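Local coordinates for putative Lipoprotein (Clostridium perfringens, PDB 5J7R), which is of unknown function but is probably a membrane-attached lipoprotein, with a domain of the family linked to sporulation and spore germination, at residues P78-L83 with S98-V103; T108-T113 with G143-I148. All blocks are in the same frame, centred on the assembly; numbering follows the deposited sequence.

Contact 1: residues P78-L83 with S98-V103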
loop_
_atom_site.group_PDB
_atom_site.type_symbol
_atom_site.label_atom_id
_atom_site.label_comp_id
_atom_site.label_asym_id
_atom_site.label_seq_id
_atom_site.Cartn_x
_atom_site.Cartn_y
_atom_site.Cartn_z
ATOM N N PRO A 78 -11.827 -14.815 18.191
ATOM C CA PRO A 78 -12.447 -16.047 17.684
ATOM C C PRO A 78 -12.280 -16.187 16.167
ATOM O O PRO A 78 -12.316 -15.187 15.446
ATOM C CB PRO A 78 -13.918 -15.867 18.045
ATOM C CG PRO A 78 -13.885 -15.022 19.263
ATOM C CD PRO A 78 -12.767 -14.050 19.027
ATOM N N LYS A 79 -12.102 -17.418 15.699
ATOM C CA LYS A 79 -11.889 -17.682 14.276
ATOM C C LYS A 79 -13.072 -17.273 13.391
ATOM O O LYS A 79 -12.874 -16.811 12.266
ATOM C CB LYS A 79 -11.473 -19.137 14.053
ATOM C CG LYS A 79 -11.059 -19.394 12.599
ATOM C CD LYS A 79 -9.888 -20.369 12.488
ATOM C CE LYS A 79 -9.631 -20.829 11.072
ATOM N NZ LYS A 79 -8.570 -21.870 11.001
ATOM N N ASP A 80 -14.289 -17.432 13.914
ATOM C CA ASP A 80 -15.504 -17.060 13.167
ATOM C C ASP A 80 -15.762 -15.536 13.124
ATOM O O ASP A 80 -16.704 -15.095 12.463
ATOM C CB ASP A 80 -16.753 -17.829 13.655
ATOM C CG ASP A 80 -17.042 -17.643 15.139
ATOM O OD1 ASP A 80 -16.266 -16.970 15.848
ATOM O OD2 ASP A 80 -18.057 -18.210 15.601
ATOM N N THR A 81 -14.931 -14.747 13.817
ATOM C CA THR A 81 -15.056 -13.284 13.811
ATOM C C THR A 81 -14.909 -12.776 12.389
ATOM O O THR A 81 -14.144 -13.321 11.597
ATOM C CB THR A 81 -13.972 -12.592 14.679
ATOM O OG1 THR A 81 -14.054 -13.078 16.026
ATOM C CG2 THR A 81 -14.138 -11.070 14.687
ATOM N N LYS A 82 -15.640 -11.724 12.074
ATOM C CA LYS A 82 -15.609 -11.151 10.754
ATOM C C LYS A 82 -15.389 -9.666 10.844
ATOM O O LYS A 82 -15.991 -9.005 11.680
ATOM C CB LYS A 82 -16.938 -11.408 10.065
ATOM C CG LYS A 82 -17.242 -12.904 9.866
ATOM C CD LYS A 82 -18.565 -13.092 9.147
ATOM C CE LYS A 82 -19.089 -14.513 9.214
ATOM N NZ LYS A 82 -20.291 -14.719 8.358
ATOM N N LEU A 83 -14.524 -9.151 9.981
ATOM C CA LEU A 83 -14.251 -7.726 9.943
ATOM C C LEU A 83 -15.325 -7.055 9.068
ATOM O O LEU A 83 -15.368 -7.268 7.863
ATOM C CB LEU A 83 -12.850 -7.477 9.383
ATOM C CG LEU A 83 -12.402 -6.021 9.285
ATOM C CD1 LEU A 83 -12.408 -5.337 10.633
ATOM C CD2 LEU A 83 -11.023 -5.972 8.693
ATOM N N SER A 98 -17.805 -8.139 13.969
ATOM C CA SER A 98 -19.128 -8.752 14.059
ATOM C C SER A 98 -19.376 -9.207 15.498
ATOM O O SER A 98 -18.472 -9.153 16.346
ATOM C CB SER A 98 -19.227 -9.951 13.118
ATOM O OG SER A 98 -18.277 -10.948 13.455
ATOM N N LYS A 99 -20.597 -9.662 15.765
ATOM C CA LYS A 99 -21.007 -10.152 17.095
ATOM C C LYS A 99 -20.152 -11.335 17.618
ATOM O O LYS A 99 -19.995 -11.499 18.828
ATOM C CB LYS A 99 -22.486 -10.557 17.036
ATOM C CG LYS A 99 -23.110 -11.106 18.306
ATOM C CD LYS A 99 -24.526 -11.608 18.027
ATOM C CE LYS A 99 -25.287 -12.067 19.264
ATOM N NZ LYS A 99 -26.743 -12.262 18.984
ATOM N N GLU A 100 -19.598 -12.144 16.711
ATOM C CA GLU A 100 -18.768 -13.306 17.094
ATOM C C GLU A 100 -17.537 -12.933 17.929
ATOM O O GLU A 100 -17.004 -13.773 18.633
ATOM C CB GLU A 100 -18.324 -14.121 15.866
ATOM C CG GLU A 100 -19.425 -14.905 15.150
ATOM C CD GLU A 100 -20.458 -14.046 14.434
ATOM O OE1 GLU A 100 -21.569 -14.552 14.215
ATOM O OE2 GLU A 100 -20.172 -12.869 14.101
ATOM N N ALA A 101 -17.101 -11.681 17.846
ATOM C CA ALA A 101 -15.936 -11.219 18.611
ATOM C C ALA A 101 -16.198 -11.136 20.111
ATOM O O ALA A 101 -15.261 -11.174 20.901
ATOM C CB ALA A 101 -15.470 -9.863 18.098
ATOM N N ILE A 102 -17.472 -11.013 20.492
ATOM C CA ILE A 102 -17.857 -10.920 21.900
ATOM C C ILE A 102 -18.055 -12.324 22.467
ATOM O O ILE A 102 -18.991 -13.027 22.084
ATOM C CB ILE A 102 -19.143 -10.077 22.094
ATOM C CG1 ILE A 102 -18.928 -8.653 21.556
ATOM C CG2 ILE A 102 -19.533 -10.023 23.572
ATOM C CD1 ILE A 102 -20.154 -7.759 21.630
ATOM N N VAL A 103 -17.154 -12.722 23.366
ATOM C CA VAL A 103 -17.192 -14.031 24.034
ATOM C C VAL A 103 -16.698 -13.861 25.464
ATOM O O VAL A 103 -16.189 -12.801 25.826
ATOM C CB VAL A 103 -16.319 -15.096 23.320
ATOM C CG1 VAL A 103 -16.882 -15.420 21.942
ATOM C CG2 VAL A 103 -14.864 -14.647 23.212
#
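The carboxylate of Asp80 has one face laid against the aliphatic part of Glu100. Asp80 CG lies 3.6 Å from Glu100 CG, and Glu100 CB is over the same face. The two carboxylate planes are 74° apart, and their charged oxygens do not meet. At the Pro78 ring, CG makes the nearest approach: it sits 3.4 Å from Glu100 O and also packs on the methyls of Val103.

These groups belong to a type I beta turn, Pro78 to Thr81, set against a short 3-10 turn at Lys99-Ala101. The two turns flank the open end of the antiparallel hairpin formed by strands 83-89 and 92-97. Ser98 N gives a weak bond to Lys82 O, close to where the hairpin begins.

Ser98 is the polar centre of the contact. Its OG lies between the backbone N and the carbonyl carbon (chi1 61°), which brings it round to Lys82. It accepts from Lys82 N at 3.1 Å, with an N-H...O angle of 147°. It also donates to Glu100 OE2, on the lone pair anti to the other oxygen. The Glu100 chain bends back at chi2 to receive this bond.

Thr81 splits its roles. CG2 meets Ala101 CB at 3.9 Å, and the residue also packs on Ile64 of helix 51-65. Its hydroxyl adds a second bond to the oxygen that closes the beta turn. Thr81 OG1 donates to Pro78 O at 2.8 Å, reaching that oxygen from the same face of its plane as Thr81 N.

Contact 2: residues T108-T113 with G143-I148; sequences TKEQAT and GGNFDI
Glu110, in the first turn of helix 107-121, faces the Gly143-Phe146 loop, with 5.8 Å between Glu110 CA and Gly143 CA. The loop bends around the end of its side chain.

Glu110 is extended, with CG anti to the backbone N (chi1 -177°), and pushes its carboxylate into the bend. Its two oxygens take different partners. Asn145 N donates to Glu110 OE1 at 2.7 Å, on the syn lone pair. Gly143 N donates to Glu110 OE2 at 2.9 Å, but from well above the carboxylate plane. Phe146 N is also near Glu110 OE1, at 3.1 Å.

The Phe146 ring stands almost perpendicular to the carboxylate, which meets it at the edge. Glu110 OE1 is 3.4 Å from Phe146 CD1. Farther round the ring, Phe146 CE1 and CZ pack on Gln111 CB. Gln111 OE1 stays near Phe146 CZ, at 3.8 Å, while its NE2 bonds to Glu115. Leu114 and Ile157 add apolar contacts to Phe146.

The same turns of the helix also meet a second subunit, where Lys109 forms a salt bridge with Asp32 of that chain.

The contact thus ties a loop to a helix by a side chain binding backbone amides. Glu110 is buried, and the two N-H donors would probably favour its ionised form.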
loop_
_atom_site.group_PDB
_atom_site.type_symbol
_atom_site.label_atom_id
_atom_site.label_comp_id
_atom_site.label_asym_id
_atom_site.label_seq_id
_atom_site.Cartn_x
_atom_site.Cartn_y
_atom_site.Cartn_z
ATOM N N THR A 108 -6.746 -11.934 31.797
ATOM C CA THR A 108 -5.396 -12.048 31.236
ATOM C C THR A 108 -5.465 -12.279 29.722
ATOM O O THR A 108 -4.662 -11.716 28.982
ATOM C CB THR A 108 -4.526 -13.114 31.951
ATOM O OG1 THR A 108 -5.177 -14.386 31.881
ATOM C CG2 THR A 108 -4.318 -12.713 33.412
ATOM N N LYS A 109 -6.432 -13.076 29.263
ATOM C CA LYS A 109 -6.592 -13.355 27.830
ATOM C C LYS A 109 -7.110 -12.104 27.112
ATOM O O LYS A 109 -6.597 -11.734 26.047
ATOM C CB LYS A 109 -7.549 -14.536 27.617
ATOM C CG LYS A 109 -7.772 -15.004 26.205
ATOM C CD LYS A 109 -6.571 -15.745 25.642
ATOM C CE LYS A 109 -6.713 -15.931 24.105
ATOM N NZ LYS A 109 -5.811 -16.934 23.459
ATOM N N GLU A 110 -8.104 -11.443 27.704
ATOM C CA GLU A 110 -8.678 -10.236 27.110
ATOM C C GLU A 110 -7.638 -9.124 27.020
ATOM O O GLU A 110 -7.621 -8.373 26.047
ATOM C CB GLU A 110 -9.906 -9.745 27.884
ATOM C CG GLU A 110 -10.566 -8.519 27.246
ATOM C CD GLU A 110 -11.828 -8.045 27.948
ATOM O OE1 GLU A 110 -11.946 -8.300 29.150
ATOM O OE2 GLU A 110 -12.687 -7.387 27.302
ATOM N N GLN A 111 -6.772 -9.018 28.021
ATOM C CA GLN A 111 -5.742 -7.981 27.999
ATOM C C GLN A 111 -4.736 -8.249 26.875
ATOM O O GLN A 111 -4.245 -7.313 26.251
ATOM C CB GLN A 111 -5.030 -7.863 29.346
ATOM C CG GLN A 111 -3.997 -6.747 29.370
ATOM C CD GLN A 111 -3.367 -6.528 30.727
ATOM O OE1 GLN A 111 -3.850 -7.023 31.745
ATOM N NE2 GLN A 111 -2.281 -5.764 30.748
ATOM N N ALA A 112 -4.440 -9.521 26.620
ATOM C CA ALA A 112 -3.502 -9.895 25.556
ATOM C C ALA A 112 -4.113 -9.559 24.200
ATOM O O ALA A 112 -3.420 -9.106 23.294
ATOM C CB ALA A 112 -3.158 -11.371 25.637
ATOM N N THR A 113 -5.420 -9.776 24.073
ATOM C CA THR A 113 -6.139 -9.472 22.846
ATOM C C THR A 113 -6.052 -7.990 22.515
ATOM O O THR A 113 -5.667 -7.624 21.405
ATOM C CB THR A 113 -7.618 -9.878 22.950
ATOM O OG1 THR A 113 -7.710 -11.303 23.014
ATOM C CG2 THR A 113 -8.418 -9.385 21.740
ATOM N N GLY A 143 -14.598 -9.202 26.181
ATOM C CA GLY A 143 -14.488 -10.320 27.112
ATOM C C GLY A 143 -15.225 -10.172 28.414
ATOM O O GLY A 143 -15.573 -11.168 29.017
ATOM N N GLY A 144 -15.429 -8.930 28.852
ATOM C CA GLY A 144 -16.122 -8.639 30.094
ATOM C C GLY A 144 -15.249 -7.898 31.104
ATOM O O GLY A 144 -15.766 -7.204 31.983
ATOM N N ASN A 145 -13.927 -8.006 30.967
ATOM C CA ASN A 145 -13.006 -7.368 31.936
ATOM C C ASN A 145 -12.409 -6.004 31.569
ATOM O O ASN A 145 -11.705 -5.407 32.380
ATOM C CB ASN A 145 -11.836 -8.310 32.224
ATOM C CG ASN A 145 -12.283 -9.734 32.559
ATOM O OD1 ASN A 145 -12.809 -9.955 33.637
ATOM N ND2 ASN A 145 -12.016 -10.715 31.676
ATOM N N PHE A 146 -12.648 -5.524 30.357
ATOM C CA PHE A 146 -12.101 -4.244 29.915
ATOM C C PHE A 146 -13.127 -3.370 29.223
ATOM O O PHE A 146 -13.911 -3.839 28.404
ATOM C CB PHE A 146 -10.875 -4.455 29.021
ATOM C CG PHE A 146 -9.659 -4.905 29.769
ATOM C CD1 PHE A 146 -9.427 -6.249 30.005
ATOM C CD2 PHE A 146 -8.743 -3.972 30.252
ATOM C CE1 PHE A 146 -8.309 -6.661 30.706
ATOM C CE2 PHE A 146 -7.623 -4.377 30.953
ATOM C CZ PHE A 146 -7.406 -5.726 31.183
ATOM N N ASP A 147 -13.089 -2.084 29.568
ATOM C CA ASP A 147 -13.995 -1.089 29.018
ATOM C C ASP A 147 -13.451 -0.543 27.696
ATOM O O ASP A 147 -12.416 0.131 27.673
ATOM C CB ASP A 147 -14.181 0.052 30.031
ATOM C CG ASP A 147 -15.234 1.070 29.600
ATOM O OD1 ASP A 147 -15.924 0.846 28.583
ATOM O OD2 ASP A 147 -15.386 2.093 30.305
ATOM N N ILE A 148 -14.146 -0.858 26.603
ATOM C CA ILE A 148 -13.767 -0.384 25.250
ATOM C C ILE A 148 -14.870 0.521 24.682
ATOM O O ILE A 148 -15.160 0.516 23.490
ATOM C CB ILE A 148 -13.410 -1.527 24.272
ATOM C CG1 ILE A 148 -14.565 -2.502 24.101
ATOM C CG2 ILE A 148 -12.197 -2.281 24.806
ATOM C CD1 ILE A 148 -14.354 -3.429 22.926
#

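Overall arrangement
Both segments of contact 1 precede both segments of contact 2 in the chain. Their centres are 14 Å apart, with their nearest atoms about 3 Å apart. Contact 1 joins the loops at the open end of hairpin 83-89/92-97, part of the three-stranded mixed sheet. Its second segment leads on toward helix 107-121, which carries the first half of contact 2. The chain then passes through strand 129-134, the third of that sheet, before its later loop returns to the helix. Together the contacts link sheet, helix and C-terminal loop in the compact body, while contact 2 also lies beside a subunit interface.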